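Local coordinates for microbial collagenase (Bacillus anthracis, PDB 5SV5), which is a putative secreted metallopeptidase that probably degrades collagen, here represented by its pre-peptidase C-terminal domain, which probably helps bind the substrate, at residues V43-H57 and Y86-Y100. Residues are numbered along the deposited sequence; the frame is centred on the assembly and turned at random.
Sequences VLNEYGIGMTWVLHH and YYLYVYKYDNGDGTY
Strands 51-57 and 86-92 run antiparallel, their axes 4.7 Å apart at closest, in register from M51 opposite K92 to H57 opposite Y86, while strands 43-45 and 98-100 pair in a second, shorter ladder; both belong to the all-beta fold of the pre-peptidase C-terminal domain, and the loops 46-50 and 93-97 join one ladder to the other. Backbone bonds alternate along the long ladder, ending with Y93 N to G50 O at 2.8 Å. Between the ladders the selenomethionine M51, bent at chi3 (-65°), brings CE tightly against V90 CG1 at 3.4 Å. That same V90 methyl sits over the centre of one face of the Y100 ring, whose hydroxyl is hydrogen-bonded to D27, a sodium ligand. W53 CE3 packs on L88 CD1, and at the far end H57 turns its edge to the face of Y86 in a T-shaped pair with planes at 87°. On the other side of the sheet T52 CG2 lies 3.4 Å from Y91 CZ. G50 CA-H points over the Y93 ring, a CH-pi contact. At the turn, T99 OG1 donates to E46 OE1 on its anti side at 2.6 Å, and E46 OE2 forms a salt bridge with K17.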
# COMPACT_ATOMS: atom_id res chain seq x y z
N VAL A 43 3.01 -6.27 2.29
CA VAL A 43 3.37 -5.46 3.45
C VAL A 43 3.57 -6.39 4.64
O VAL A 43 2.68 -7.17 4.96
CB VAL A 43 2.30 -4.40 3.75
CG1 VAL A 43 2.59 -3.69 5.07
CG2 VAL A 43 2.23 -3.39 2.61
N LEU A 44 4.74 -6.30 5.26
CA LEU A 44 5.03 -7.07 6.47
C LEU A 44 4.64 -6.20 7.67
O LEU A 44 5.20 -5.12 7.88
CB LEU A 44 6.51 -7.46 6.53
CG LEU A 44 6.98 -8.26 5.30
CD1 LEU A 44 8.46 -8.59 5.39
CD2 LEU A 44 6.13 -9.48 4.99
N ASN A 45 3.67 -6.69 8.42
CA ASN A 45 3.09 -6.01 9.59
C ASN A 45 3.92 -6.43 10.79
O ASN A 45 3.61 -7.41 11.48
CB ASN A 45 1.63 -6.44 9.69
CG ASN A 45 0.89 -5.85 10.86
OD1 ASN A 45 1.39 -5.00 11.60
ND2 ASN A 45 -0.34 -6.31 11.03
N GLU A 46 5.02 -5.71 11.03
CA GLU A 46 6.05 -6.17 11.95
C GLU A 46 5.59 -6.30 13.39
O GLU A 46 6.08 -7.18 14.10
CB GLU A 46 7.29 -5.27 11.83
CG GLU A 46 7.90 -5.29 10.42
CD GLU A 46 9.18 -4.48 10.29
OE1 GLU A 46 9.44 -3.58 11.12
OE2 GLU A 46 9.94 -4.77 9.33
N TYR A 47 4.69 -5.43 13.83
CA TYR A 47 4.19 -5.46 15.21
C TYR A 47 2.78 -6.02 15.33
O TYR A 47 2.21 -6.03 16.42
CB TYR A 47 4.33 -4.07 15.87
CG TYR A 47 5.75 -3.80 16.27
CD1 TYR A 47 6.69 -3.37 15.35
CD2 TYR A 47 6.19 -4.06 17.57
CE1 TYR A 47 8.02 -3.18 15.71
CE2 TYR A 47 7.51 -3.87 17.94
CZ TYR A 47 8.43 -3.43 17.01
OH TYR A 47 9.74 -3.24 17.37
N GLY A 48 2.23 -6.53 14.23
CA GLY A 48 0.93 -7.20 14.30
C GLY A 48 -0.20 -6.29 14.71
O GLY A 48 -1.09 -6.71 15.43
N ILE A 49 -0.18 -5.04 14.23
CA ILE A 49 -1.24 -4.09 14.54
C ILE A 49 -2.40 -4.25 13.56
O ILE A 49 -2.34 -5.05 12.61
CB ILE A 49 -0.71 -2.62 14.54
CG1 ILE A 49 -0.30 -2.14 13.14
CG2 ILE A 49 0.44 -2.48 15.53
CD1 ILE A 49 -0.06 -0.65 13.05
N GLY A 50 -3.47 -3.51 13.80
CA GLY A 50 -4.62 -3.53 12.88
C GLY A 50 -4.34 -2.62 11.71
O GLY A 50 -4.66 -1.43 11.76
N MSE A 51 -3.74 -3.17 10.67
CA MSE A 51 -3.37 -2.40 9.46
C MSE A 51 -3.64 -3.22 8.22
O MSE A 51 -3.78 -4.45 8.27
CB MSE A 51 -1.92 -1.91 9.54
CG MSE A 51 -0.94 -3.08 9.46
SE MSE A 51 0.93 -2.46 9.31
CE MSE A 51 0.73 -1.62 7.56
N THR A 52 -3.72 -2.51 7.10
CA THR A 52 -3.96 -3.14 5.82
C THR A 52 -3.49 -2.21 4.71
O THR A 52 -2.86 -1.18 4.98
CB THR A 52 -5.44 -3.56 5.66
OG1 THR A 52 -5.57 -4.43 4.54
CG2 THR A 52 -6.36 -2.37 5.53
N TRP A 53 -3.77 -2.57 3.46
CA TRP A 53 -3.53 -1.65 2.36
C TRP A 53 -4.61 -1.83 1.30
O TRP A 53 -5.22 -2.90 1.18
CB TRP A 53 -2.12 -1.81 1.75
CG TRP A 53 -1.81 -3.14 1.11
CD1 TRP A 53 -1.10 -4.15 1.67
CD2 TRP A 53 -2.18 -3.58 -0.20
NE1 TRP A 53 -1.00 -5.21 0.79
CE2 TRP A 53 -1.66 -4.88 -0.37
CE3 TRP A 53 -2.90 -3.00 -1.26
CZ2 TRP A 53 -1.85 -5.62 -1.55
CZ3 TRP A 53 -3.10 -3.74 -2.41
CH2 TRP A 53 -2.58 -5.03 -2.55
N VAL A 54 -4.85 -0.75 0.55
CA VAL A 54 -5.74 -0.77 -0.60
C VAL A 54 -5.06 -0.02 -1.75
O VAL A 54 -4.24 0.89 -1.52
CB VAL A 54 -7.14 -0.18 -0.32
CG1 VAL A 54 -7.87 -0.98 0.74
CG2 VAL A 54 -7.10 1.30 0.04
N LEU A 55 -5.40 -0.38 -2.97
CA LEU A 55 -4.79 0.17 -4.17
C LEU A 55 -5.85 0.68 -5.13
O LEU A 55 -6.83 -0.04 -5.39
CB LEU A 55 -3.99 -0.93 -4.88
CG LEU A 55 -3.22 -0.53 -6.13
CD1 LEU A 55 -1.99 0.28 -5.78
CD2 LEU A 55 -2.84 -1.76 -6.94
N HIS A 56 -5.65 1.88 -5.67
CA HIS A 56 -6.51 2.42 -6.71
C HIS A 56 -5.70 2.76 -7.95
O HIS A 56 -4.65 3.40 -7.87
CB HIS A 56 -7.22 3.71 -6.26
CG HIS A 56 -8.22 3.50 -5.17
ND1 HIS A 56 -9.50 3.08 -5.43
CD2 HIS A 56 -8.13 3.63 -3.83
CE1 HIS A 56 -10.15 2.97 -4.29
NE2 HIS A 56 -9.34 3.28 -3.30
N HIS A 57 -6.22 2.35 -9.11
CA HIS A 57 -5.77 2.93 -10.38
C HIS A 57 -6.32 4.36 -10.44
O HIS A 57 -7.44 4.60 -9.97
CB HIS A 57 -6.30 2.08 -11.52
CG HIS A 57 -5.82 2.49 -12.88
ND1 HIS A 57 -6.46 3.41 -13.64
CD2 HIS A 57 -4.78 2.04 -13.62
CE1 HIS A 57 -5.82 3.55 -14.79
NE2 HIS A 57 -4.80 2.72 -14.80
N TYR A 86 -0.96 4.48 -10.26
CA TYR A 86 -1.62 3.89 -9.12
C TYR A 86 -1.30 4.65 -7.84
O TYR A 86 -0.22 5.22 -7.68
CB TYR A 86 -1.13 2.44 -8.93
CG TYR A 86 -1.68 1.49 -9.95
CD1 TYR A 86 -1.10 1.37 -11.21
CD2 TYR A 86 -2.81 0.73 -9.69
CE1 TYR A 86 -1.63 0.52 -12.17
CE2 TYR A 86 -3.34 -0.15 -10.62
CZ TYR A 86 -2.74 -0.24 -11.87
OH TYR A 86 -3.29 -1.11 -12.80
N TYR A 87 -2.27 4.61 -6.92
CA TYR A 87 -2.12 5.13 -5.57
C TYR A 87 -2.34 3.97 -4.61
O TYR A 87 -3.35 3.27 -4.69
CB TYR A 87 -3.11 6.26 -5.29
CG TYR A 87 -2.86 7.47 -6.14
CD1 TYR A 87 -1.78 8.31 -5.90
CD2 TYR A 87 -3.70 7.77 -7.20
CE1 TYR A 87 -1.55 9.42 -6.70
CE2 TYR A 87 -3.49 8.88 -8.00
CZ TYR A 87 -2.41 9.70 -7.74
OH TYR A 87 -2.17 10.81 -8.52
N LEU A 88 -1.35 3.75 -3.75
CA LEU A 88 -1.34 2.69 -2.75
C LEU A 88 -1.42 3.33 -1.37
O LEU A 88 -0.58 4.17 -1.01
CB LEU A 88 -0.04 1.88 -2.90
CG LEU A 88 0.23 0.84 -1.82
CD1 LEU A 88 -0.82 -0.26 -1.80
CD2 LEU A 88 1.61 0.25 -2.00
N TYR A 89 -2.42 2.92 -0.59
CA TYR A 89 -2.65 3.44 0.75
C TYR A 89 -2.36 2.34 1.76
O TYR A 89 -3.02 1.31 1.74
CB TYR A 89 -4.11 3.90 0.90
CG TYR A 89 -4.48 4.99 -0.08
CD1 TYR A 89 -4.86 4.69 -1.39
CD2 TYR A 89 -4.42 6.32 0.28
CE1 TYR A 89 -5.15 5.68 -2.31
CE2 TYR A 89 -4.70 7.33 -0.64
CZ TYR A 89 -5.06 7.00 -1.93
OH TYR A 89 -5.34 7.97 -2.85
N VAL A 90 -1.34 2.55 2.60
CA VAL A 90 -0.98 1.64 3.68
C VAL A 90 -1.44 2.32 4.96
O VAL A 90 -0.99 3.43 5.26
CB VAL A 90 0.54 1.36 3.69
CG1 VAL A 90 0.89 0.43 4.84
CG2 VAL A 90 1.01 0.83 2.34
N TYR A 91 -2.35 1.69 5.71
CA TYR A 91 -2.99 2.42 6.80
C TYR A 91 -3.38 1.51 7.94
O TYR A 91 -3.54 0.30 7.78
CB TYR A 91 -4.21 3.20 6.27
CG TYR A 91 -5.38 2.35 5.83
CD1 TYR A 91 -5.44 1.81 4.55
CD2 TYR A 91 -6.42 2.09 6.70
CE1 TYR A 91 -6.53 1.05 4.15
CE2 TYR A 91 -7.51 1.32 6.31
CZ TYR A 91 -7.56 0.80 5.03
OH TYR A 91 -8.63 0.04 4.61
N LYS A 92 -3.55 2.12 9.11
CA LYS A 92 -4.03 1.41 10.28
C LYS A 92 -5.45 1.84 10.63
O LYS A 92 -5.87 2.97 10.41
CB LYS A 92 -3.08 1.54 11.48
CG LYS A 92 -2.87 2.95 11.99
CD LYS A 92 -1.99 2.96 13.22
CE LYS A 92 -1.80 4.38 13.74
NZ LYS A 92 -0.90 4.42 14.92
N TYR A 93 -6.18 0.88 11.20
CA TYR A 93 -7.58 1.06 11.60
C TYR A 93 -7.81 0.81 13.09
O TYR A 93 -8.96 0.86 13.53
CB TYR A 93 -8.52 0.18 10.74
CG TYR A 93 -8.11 -1.28 10.71
CD1 TYR A 93 -8.39 -2.13 11.78
CD2 TYR A 93 -7.43 -1.81 9.62
CE1 TYR A 93 -8.00 -3.46 11.77
CE2 TYR A 93 -7.04 -3.14 9.60
CZ TYR A 93 -7.33 -3.96 10.68
OH TYR A 93 -6.92 -5.27 10.66
N ASP A 94 -6.77 0.50 13.84
CA ASP A 94 -6.90 0.37 15.30
C ASP A 94 -5.88 1.28 15.99
O ASP A 94 -5.19 2.05 15.31
CB ASP A 94 -6.85 -1.11 15.78
CG ASP A 94 -5.46 -1.73 15.80
OD1 ASP A 94 -4.47 -1.09 15.39
OD2 ASP A 94 -5.38 -2.91 16.23
N ASN A 95 -5.79 1.21 17.31
CA ASN A 95 -4.91 2.11 18.07
C ASN A 95 -3.46 1.63 18.27
O ASN A 95 -2.73 2.21 19.07
CB ASN A 95 -5.56 2.45 19.43
CG ASN A 95 -6.80 3.32 19.28
OD1 ASN A 95 -6.83 4.25 18.47
ND2 ASN A 95 -7.82 3.05 20.09
N GLY A 96 -3.03 0.61 17.54
CA GLY A 96 -1.65 0.15 17.65
C GLY A 96 -0.62 1.05 16.99
O GLY A 96 -0.93 1.81 16.09
N ASP A 97 0.62 0.96 17.48
CA ASP A 97 1.78 1.60 16.87
C ASP A 97 2.64 0.49 16.26
O ASP A 97 2.97 -0.50 16.93
CB ASP A 97 2.60 2.35 17.90
CG ASP A 97 1.91 3.61 18.40
OD1 ASP A 97 1.07 4.18 17.68
OD2 ASP A 97 2.24 4.05 19.52
N GLY A 98 3.03 0.67 15.01
CA GLY A 98 3.85 -0.36 14.38
C GLY A 98 4.62 0.15 13.21
O GLY A 98 4.40 1.24 12.69
N THR A 99 5.59 -0.65 12.82
CA THR A 99 6.41 -0.46 11.64
C THR A 99 6.02 -1.50 10.59
O THR A 99 5.40 -2.53 10.92
CB THR A 99 7.89 -0.62 11.99
OG1 THR A 99 8.09 -1.88 12.63
CG2 THR A 99 8.35 0.49 12.94
N TYR A 100 6.41 -1.25 9.35
CA TYR A 100 6.10 -2.19 8.28
C TYR A 100 7.17 -2.14 7.21
O TYR A 100 7.94 -1.17 7.12
CB TYR A 100 4.69 -1.92 7.68
CG TYR A 100 4.57 -0.61 6.93
CD1 TYR A 100 4.97 -0.50 5.60
CD2 TYR A 100 4.12 0.54 7.56
CE1 TYR A 100 4.89 0.70 4.91
CE2 TYR A 100 4.02 1.75 6.88
CZ TYR A 100 4.42 1.82 5.55
OH TYR A 100 4.33 3.00 4.85
O HOH W 1 3.32 -3.22 12.57